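Local coordinates for protein lovastatin nonaketide synthase, polyketide synthase component (Aspergillus terreus, PDB 7CPX) that builds the nonaketide dihydromonacolin L from malonyl-CoA on its carrier domain during lovastatin biosynthesis, working with its partner LovC, at residues Trp1278-Pro1283 with Arg1804-Arg1809; Leu1777-His1782 with Thr1793-Val1798; Val1724-Asn1729 with His1757-Asp1762. The protein carries 2 engineered substitutions. All blocks are in the same frame, centred on the assembly; numbering follows the deposited sequence.

How the contacts relate
All three contacts belong to one mixed sheet and the helices on it. Contact 3 joins two parallel strands inside the sheet. Contact 2 packs helix 1775-1784 against the loop that leads into strand 1797-1801, and the start of that strand. Contact 1 adds strand 1275-1280 at the edge, by way of strand 1804-1811. Centres of contacts 2 and 3 lie about 11 Å apart, those of 1 and 2 about 12 Å, and those of 1 and 3 about 14 Å. Val1798 touches both neighbouring contacts. Its N probably bonds to Val1758 O at 2.8 Å, and its CG2 meets Leu1281 CD1 at 3.4 Å. None of the contacts lies at an annotated active site or in the NADP pocket.

Contact 1 of 3, residues Trp1278-Pro1283 with Arg1804-Arg1809; sequences WGPLTP and RPWIPR
Trp1278 holds CG beside its own backbone N (chi1 -78°), which lays the indole against Pro1808. CB of Pro1808 sits over one face of the six-membered ring of Trp1278, 3.3 Å from its centre, a CH-pi contact. Leu1281 takes the other course, with CG anti to the backbone N (chi1 -172°). Its CD1 then meets Ile1807 CD1 at 3.5 Å, while its CB packs on Pro1805 CB at 3.6 Å. Two backbone bonds tie Gly1279 to Ile1807: Gly1279 N to Ile1807 O at 2.9 Å, and Ile1807 N to Gly1279 O at 2.8 Å. These mark an antiparallel hydrogen-bonded pair, flanked by non-hydrogen-bonded pairs at Trp1278-Pro1808 and Pro1280-Trp1806. Strand 1275-1280 thereby becomes the outermost strand at one end of a mixed sheet, although 520 residues lie between the segments. The sheet is consistent with a Rossmann-like fold, as in the structural half of related ketoreductases. Past the strand, Leu1281 N still bonds to Pro1805 O at 2.9 Å, but it comes from well above the carbonyl plane. Ile1807 O also accepts from His1435 NE2, in helix 1420-1436, which packs on Pro1280. The Trp1806 ring meets the Pro1280 ring, CZ3 to CG at 3.5 Å, and its NE1 bonds to Cys1801 O. Arg1804 brings NH2 beside Pro1280, and the same NH2 forms a salt bridge with Asp1284.

Contact 2 of 3, residues Leu1777-His1782 with Thr1793-Val1798; sequences LRLEEH and TQEPEV
Glu1795 turns its carboxylate to Leu1779 and His1782 of the helix, and its OE2 forms a salt bridge with Arg1436 NH1. That partner probably keeps this buried glutamate ionised. The other oxygen, OE1, faces carbon. Leu1779 CD1 lies 3.4 Å from Glu1795 OE1, and His1782 CD2 lies 3.8 Å from the same oxygen. Both are van der Waals approaches. The carboxylate and the imidazole of His1782 are turned 59° apart, with OE2 above one face of the ring and displaced toward its rim. Trp1792 stacks on the same imidazole.

Glu1795 reaches the helix because CG stands anti to its carbonyl carbon (chi1 -53°) and the chain beyond is extended. Its backbone has a positive phi of 68°, so the chain turns here before Pro1796 and the strand. Leu1779 places CG anti to its backbone N, and its CD1 reaches Val1798 CG2 at 4.2 Å. The same leucine also rests on His1757 and Leu1759.

In the fold, helix 1775-1784 follows strand 1755-1761 and packs on the face of the sheet that carries Leu1726 and Leu1759. Strand 1797-1801 then pairs parallel to strand 1755-1761. Backbone bonds from Val1798 to Val1758 and Asp1760 secure that pairing. At the other end of the helical segment, His1782 and Gln1794 come close, with their CA atoms 6.9 Å apart.

Contact 3 of 3, residues Val1724-Asn1729 with His1757-Asp1762; sequences VWLTEN and HVLDVD
Trp1725 N bonds to His1757 O at 2.9 Å, and Leu1759 N returns the bond to Trp1725 O. Thr1727 repeats the pattern, its N going to Leu1759 O at 2.9 Å and its O accepting from Val1761 N. This ladder makes two parallel strands, 18° apart in direction. The carbonyl of His1757 also lies at the edge of the Trp1725 indole, with O 3.3 Å from CE3. On the face of Leu1726 and Leu1759 the two side chains run alongside, CD2 of Leu1726 to CB of Leu1759 at 3.5 Å. Helix 1775-1784 packs on that face. Helix 1735-1750 packs on the face of Trp1725, Thr1727 and Val1758. It is the crossover of the beta-alpha-beta unit that joins these strands.

With CG anti to its backbone N (chi1 -171°), Asp1760 carries its carboxylate toward the neighbouring strand, within reach of Thr1727. Thr1727 OG1 donates to Asp1760 OD1 at 3.1 Å, from above the carboxylate plane. Ala1730 N donates to the same oxygen, and Trp1731 N bonds weakly to OD2. One buried carboxylate thus ties a strand hydroxyl to the loop after that strand, and these donors probably help it stay charged.

Contact 1 of 3, residues Trp1278-Pro1283 with Arg1804-Arg1809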
# COMPACT_ATOMS: atom_id res chain seq x y z
N TRP A 1278 -45.57 45.21 21.21
CA TRP A 1278 -46.29 46.35 21.77
C TRP A 1278 -47.04 45.84 23.00
O TRP A 1278 -48.02 45.11 22.88
CB TRP A 1278 -47.23 46.96 20.74
CG TRP A 1278 -46.56 47.84 19.73
CD1 TRP A 1278 -46.20 47.50 18.46
CD2 TRP A 1278 -46.20 49.22 19.90
NE1 TRP A 1278 -45.63 48.58 17.83
CE2 TRP A 1278 -45.61 49.64 18.69
CE3 TRP A 1278 -46.30 50.13 20.95
CZ2 TRP A 1278 -45.14 50.94 18.51
CZ3 TRP A 1278 -45.83 51.41 20.77
CH2 TRP A 1278 -45.26 51.80 19.56
N GLY A 1279 -46.58 46.25 24.18
CA GLY A 1279 -47.17 45.78 25.41
C GLY A 1279 -47.50 46.91 26.36
O GLY A 1279 -46.95 48.01 26.25
N PRO A 1280 -48.38 46.66 27.32
CA PRO A 1280 -48.88 47.76 28.16
C PRO A 1280 -47.77 48.49 28.89
O PRO A 1280 -46.76 47.91 29.31
CB PRO A 1280 -49.81 47.05 29.15
CG PRO A 1280 -50.19 45.78 28.49
CD PRO A 1280 -49.00 45.37 27.68
N LEU A 1281 -47.97 49.80 29.05
CA LEU A 1281 -47.10 50.63 29.87
C LEU A 1281 -47.18 50.26 31.34
O LEU A 1281 -46.30 50.67 32.11
CB LEU A 1281 -47.47 52.10 29.69
CG LEU A 1281 -46.53 53.12 30.34
CD1 LEU A 1281 -45.57 53.70 29.32
CD2 LEU A 1281 -47.32 54.23 31.02
N THR A 1282 -48.21 49.53 31.75
CA THR A 1282 -48.34 49.04 33.12
C THR A 1282 -49.19 47.78 33.08
O THR A 1282 -50.07 47.66 32.22
CB THR A 1282 -48.98 50.08 34.05
OG1 THR A 1282 -50.16 50.62 33.43
CG2 THR A 1282 -48.01 51.20 34.37
N PRO A 1283 -48.96 46.84 33.99
CA PRO A 1283 -49.78 45.63 34.00
C PRO A 1283 -51.24 45.97 34.29
O PRO A 1283 -51.55 46.90 35.03
CB PRO A 1283 -49.17 44.78 35.12
CG PRO A 1283 -48.47 45.77 36.00
CD PRO A 1283 -47.97 46.85 35.08
N ARG A 1804 -55.62 53.25 26.69
CA ARG A 1804 -54.60 52.78 27.61
C ARG A 1804 -53.22 53.09 27.06
O ARG A 1804 -53.04 53.18 25.84
CB ARG A 1804 -54.73 51.27 27.87
CG ARG A 1804 -54.99 50.92 29.32
CD ARG A 1804 -55.58 49.52 29.46
NE ARG A 1804 -54.63 48.47 29.14
CZ ARG A 1804 -53.71 48.00 29.97
NH1 ARG A 1804 -53.57 48.50 31.19
NH2 ARG A 1804 -52.93 47.00 29.58
N PRO A 1805 -52.22 53.26 27.93
CA PRO A 1805 -50.85 53.49 27.46
C PRO A 1805 -50.10 52.19 27.20
O PRO A 1805 -50.25 51.19 27.91
CB PRO A 1805 -50.21 54.26 28.62
CG PRO A 1805 -50.91 53.74 29.82
CD PRO A 1805 -52.32 53.41 29.40
N TRP A 1806 -49.28 52.21 26.15
CA TRP A 1806 -48.51 51.05 25.73
C TRP A 1806 -47.12 51.52 25.32
O TRP A 1806 -46.89 52.70 25.05
CB TRP A 1806 -49.18 50.32 24.56
CG TRP A 1806 -50.63 50.00 24.76
CD1 TRP A 1806 -51.66 50.89 24.77
CD2 TRP A 1806 -51.21 48.71 24.97
NE1 TRP A 1806 -52.85 50.23 24.98
CE2 TRP A 1806 -52.60 48.89 25.10
CE3 TRP A 1806 -50.68 47.42 25.06
CZ2 TRP A 1806 -53.47 47.83 25.32
CZ3 TRP A 1806 -51.55 46.37 25.27
CH2 TRP A 1806 -52.93 46.58 25.40
N ILE A 1807 -46.20 50.56 25.26
CA ILE A 1807 -44.82 50.83 24.87
C ILE A 1807 -44.34 49.73 23.95
O ILE A 1807 -44.75 48.56 24.05
CB ILE A 1807 -43.89 50.93 26.10
CG1 ILE A 1807 -43.66 52.41 26.45
CG2 ILE A 1807 -42.56 50.20 25.87
CD1 ILE A 1807 -42.70 52.64 27.60
N PRO A 1808 -43.46 50.08 23.01
CA PRO A 1808 -42.84 49.07 22.15
C PRO A 1808 -41.50 48.61 22.70
O PRO A 1808 -40.73 49.38 23.27
CB PRO A 1808 -42.65 49.82 20.83
CG PRO A 1808 -42.33 51.21 21.28
CD PRO A 1808 -43.06 51.44 22.59
N ARG A 1809 -41.23 47.32 22.50
CA ARG A 1809 -39.95 46.75 22.86
C ARG A 1809 -39.50 45.80 21.76
O ARG A 1809 -40.31 45.05 21.22
CB ARG A 1809 -40.03 46.01 24.21
CG ARG A 1809 -40.52 46.89 25.34
CD ARG A 1809 -39.61 46.84 26.53
NE ARG A 1809 -40.12 47.64 27.64
CZ ARG A 1809 -40.06 48.96 27.69
NH1 ARG A 1809 -39.52 49.67 26.71
NH2 ARG A 1809 -40.56 49.59 28.75

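Contact 2 of 3, residues Leu1777-His1782 with Thr1793-Val1798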
# COMPACT_ATOMS: atom_id res chain seq x y z
N LEU A 1777 -49.16 64.93 31.63
CA LEU A 1777 -48.56 65.45 32.85
C LEU A 1777 -47.75 64.36 33.54
O LEU A 1777 -46.64 64.61 34.03
CB LEU A 1777 -49.63 65.97 33.80
CG LEU A 1777 -50.51 67.15 33.36
CD1 LEU A 1777 -49.68 68.25 32.74
CD2 LEU A 1777 -51.62 66.71 32.42
N ARG A 1778 -48.29 63.15 33.59
CA ARG A 1778 -47.59 62.04 34.22
C ARG A 1778 -46.27 61.76 33.52
O ARG A 1778 -45.23 61.59 34.17
CB ARG A 1778 -48.46 60.79 34.21
CG ARG A 1778 -49.80 60.96 34.91
CD ARG A 1778 -49.83 60.29 36.28
NE ARG A 1778 -49.65 58.84 36.17
CZ ARG A 1778 -48.52 58.19 36.41
NH1 ARG A 1778 -47.43 58.83 36.81
NH2 ARG A 1778 -48.48 56.87 36.26
N LEU A 1779 -46.27 61.74 32.18
CA LEU A 1779 -45.05 61.45 31.45
C LEU A 1779 -44.04 62.59 31.57
O LEU A 1779 -42.83 62.36 31.63
CB LEU A 1779 -45.37 61.17 29.98
CG LEU A 1779 -44.22 60.60 29.14
CD1 LEU A 1779 -43.74 59.28 29.71
CD2 LEU A 1779 -44.65 60.43 27.69
N GLU A 1780 -44.53 63.83 31.62
CA GLU A 1780 -43.63 64.96 31.83
C GLU A 1780 -42.94 64.87 33.19
O GLU A 1780 -41.72 65.04 33.29
CB GLU A 1780 -44.42 66.27 31.71
CG GLU A 1780 -43.71 67.50 32.28
CD GLU A 1780 -43.96 67.69 33.76
OE1 GLU A 1780 -44.70 66.88 34.36
OE2 GLU A 1780 -43.43 68.67 34.33
N GLU A 1781 -43.71 64.58 34.24
CA GLU A 1781 -43.12 64.44 35.56
C GLU A 1781 -42.20 63.22 35.62
O GLU A 1781 -41.21 63.22 36.36
CB GLU A 1781 -44.21 64.35 36.62
CG GLU A 1781 -43.73 64.65 38.03
CD GLU A 1781 -44.87 64.93 38.98
OE1 GLU A 1781 -46.02 64.56 38.66
OE2 GLU A 1781 -44.62 65.52 40.06
N HIS A 1782 -42.52 62.17 34.86
CA HIS A 1782 -41.62 61.03 34.73
C HIS A 1782 -40.29 61.47 34.14
O HIS A 1782 -39.22 61.07 34.62
CB HIS A 1782 -42.26 59.95 33.86
CG HIS A 1782 -43.33 59.17 34.54
ND1 HIS A 1782 -43.19 58.66 35.81
CD2 HIS A 1782 -44.56 58.80 34.12
CE1 HIS A 1782 -44.29 58.01 36.15
NE2 HIS A 1782 -45.14 58.08 35.14
N THR A 1793 -38.51 52.69 34.73
CA THR A 1793 -37.78 53.04 33.51
C THR A 1793 -38.30 54.35 32.94
O THR A 1793 -39.36 54.86 33.32
CB THR A 1793 -37.91 51.93 32.47
OG1 THR A 1793 -38.00 50.66 33.13
CG2 THR A 1793 -36.71 51.93 31.55
N GLN A 1794 -37.53 54.90 32.00
CA GLN A 1794 -37.76 56.27 31.55
C GLN A 1794 -39.11 56.41 30.86
O GLN A 1794 -39.82 57.40 31.07
CB GLN A 1794 -36.63 56.71 30.62
CG GLN A 1794 -36.25 58.18 30.77
CD GLN A 1794 -35.69 58.51 32.15
OE1 GLN A 1794 -36.05 59.52 32.74
NE2 GLN A 1794 -34.82 57.65 32.66
N GLU A 1795 -39.50 55.43 30.05
CA GLU A 1795 -40.58 55.29 29.08
C GLU A 1795 -40.33 56.22 27.89
O GLU A 1795 -41.10 57.16 27.67
CB GLU A 1795 -41.93 55.61 29.72
CG GLU A 1795 -42.21 54.83 30.99
CD GLU A 1795 -43.44 55.33 31.72
OE1 GLU A 1795 -44.06 56.31 31.25
OE2 GLU A 1795 -43.79 54.75 32.77
N PRO A 1796 -39.26 55.98 27.12
CA PRO A 1796 -38.87 56.97 26.10
C PRO A 1796 -39.95 57.26 25.07
O PRO A 1796 -40.04 58.40 24.59
CB PRO A 1796 -37.64 56.32 25.45
CG PRO A 1796 -37.84 54.86 25.67
CD PRO A 1796 -38.48 54.74 27.02
N GLU A 1797 -40.76 56.27 24.69
CA GLU A 1797 -41.77 56.47 23.66
C GLU A 1797 -43.01 55.68 24.02
O GLU A 1797 -42.99 54.44 24.01
CB GLU A 1797 -41.24 56.05 22.29
CG GLU A 1797 -40.01 56.82 21.85
CD GLU A 1797 -39.56 56.46 20.45
OE1 GLU A 1797 -40.20 55.58 19.83
OE2 GLU A 1797 -38.58 57.05 19.96
N VAL A 1798 -44.09 56.39 24.32
CA VAL A 1798 -45.36 55.78 24.72
C VAL A 1798 -46.38 56.02 23.62
O VAL A 1798 -46.27 56.96 22.83
CB VAL A 1798 -45.85 56.36 26.06
CG1 VAL A 1798 -47.16 55.73 26.47
CG2 VAL A 1798 -44.79 56.16 27.14

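Contact 3 of 3, residues Val1724-Asn1729 with His1757-Asp1762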
# COMPACT_ATOMS: atom_id res chain seq x y z
N VAL A 1724 -41.57 66.51 26.16
CA VAL A 1724 -42.57 65.53 25.77
C VAL A 1724 -43.32 66.08 24.57
O VAL A 1724 -43.86 67.19 24.62
CB VAL A 1724 -43.54 65.21 26.91
CG1 VAL A 1724 -44.47 64.07 26.52
CG2 VAL A 1724 -42.78 64.88 28.18
N TRP A 1725 -43.37 65.30 23.49
CA TRP A 1725 -44.16 65.63 22.31
C TRP A 1725 -45.42 64.78 22.30
O TRP A 1725 -45.41 63.62 22.72
CB TRP A 1725 -43.36 65.38 21.03
CG TRP A 1725 -42.28 66.39 20.80
CD1 TRP A 1725 -42.33 67.46 19.96
CD2 TRP A 1725 -40.98 66.42 21.40
NE1 TRP A 1725 -41.15 68.16 20.00
CE2 TRP A 1725 -40.30 67.54 20.88
CE3 TRP A 1725 -40.32 65.60 22.32
CZ2 TRP A 1725 -39.00 67.87 21.26
CZ3 TRP A 1725 -39.03 65.92 22.69
CH2 TRP A 1725 -38.39 67.05 22.17
N LEU A 1726 -46.52 65.37 21.85
CA LEU A 1726 -47.80 64.68 21.71
C LEU A 1726 -48.17 64.62 20.24
O LEU A 1726 -48.21 65.66 19.56
CB LEU A 1726 -48.90 65.40 22.50
CG LEU A 1726 -48.66 65.58 24.00
CD1 LEU A 1726 -49.92 66.12 24.64
CD2 LEU A 1726 -48.24 64.28 24.65
N THR A 1727 -48.45 63.42 19.75
CA THR A 1727 -48.81 63.20 18.36
C THR A 1727 -50.16 62.51 18.30
O THR A 1727 -50.51 61.71 19.18
CB THR A 1727 -47.76 62.35 17.64
OG1 THR A 1727 -47.83 60.99 18.11
CG2 THR A 1727 -46.37 62.89 17.89
N GLU A 1728 -50.93 62.82 17.26
CA GLU A 1728 -52.27 62.26 17.07
C GLU A 1728 -52.17 61.13 16.05
O GLU A 1728 -52.27 61.35 14.84
CB GLU A 1728 -53.25 63.33 16.63
CG GLU A 1728 -54.65 62.81 16.32
CD GLU A 1728 -55.64 63.92 16.06
OE1 GLU A 1728 -55.22 65.10 16.01
OE2 GLU A 1728 -56.85 63.62 15.90
N ASN A 1729 -51.97 59.91 16.55
CA ASN A 1729 -51.88 58.72 15.70
C ASN A 1729 -50.84 58.93 14.61
O ASN A 1729 -51.12 58.78 13.41
CB ASN A 1729 -53.24 58.37 15.11
CG ASN A 1729 -53.40 56.89 14.87
OD1 ASN A 1729 -52.42 56.14 14.88
ND2 ASN A 1729 -54.63 56.45 14.63
N HIS A 1757 -39.41 62.39 25.18
CA HIS A 1757 -40.54 61.49 25.23
C HIS A 1757 -41.52 61.83 24.12
O HIS A 1757 -41.67 63.00 23.74
CB HIS A 1757 -41.25 61.55 26.59
CG HIS A 1757 -40.38 61.13 27.73
ND1 HIS A 1757 -40.66 60.03 28.51
CD2 HIS A 1757 -39.24 61.67 28.22
CE1 HIS A 1757 -39.72 59.91 29.44
NE2 HIS A 1757 -38.85 60.89 29.28
N VAL A 1758 -42.19 60.81 23.60
CA VAL A 1758 -43.21 60.97 22.57
C VAL A 1758 -44.42 60.15 22.97
O VAL A 1758 -44.29 59.00 23.41
CB VAL A 1758 -42.70 60.55 21.18
CG1 VAL A 1758 -41.34 61.17 20.89
CG2 VAL A 1758 -42.63 59.04 21.07
N LEU A 1759 -45.60 60.75 22.83
CA LEU A 1759 -46.86 60.12 23.21
C LEU A 1759 -47.76 60.11 21.98
O LEU A 1759 -48.27 61.17 21.57
CB LEU A 1759 -47.51 60.87 24.37
CG LEU A 1759 -47.91 60.00 25.57
CD1 LEU A 1759 -48.31 60.87 26.74
CD2 LEU A 1759 -49.04 59.06 25.19
N ASP A 1760 -47.95 58.94 21.40
CA ASP A 1760 -48.80 58.78 20.22
C ASP A 1760 -50.19 58.35 20.66
O ASP A 1760 -50.35 57.31 21.30
CB ASP A 1760 -48.20 57.75 19.26
CG ASP A 1760 -48.91 57.72 17.92
OD1 ASP A 1760 -49.74 58.62 17.67
OD2 ASP A 1760 -48.65 56.80 17.13
N VAL A 1761 -51.19 59.16 20.32
CA VAL A 1761 -52.57 58.94 20.73
C VAL A 1761 -53.38 58.63 19.49
O VAL A 1761 -53.46 59.45 18.57
CB VAL A 1761 -53.13 60.16 21.47
CG1 VAL A 1761 -54.48 59.84 22.08
CG2 VAL A 1761 -52.15 60.63 22.54
N ASP A 1762 -53.99 57.44 19.45
CA ASP A 1762 -54.86 57.09 18.33
C ASP A 1762 -56.03 58.05 18.21
O ASP A 1762 -56.53 58.26 17.10
CB ASP A 1762 -55.36 55.66 18.49
CG ASP A 1762 -56.09 55.44 19.80
OD1 ASP A 1762 -56.15 56.38 20.62
OD2 ASP A 1762 -56.61 54.32 20.02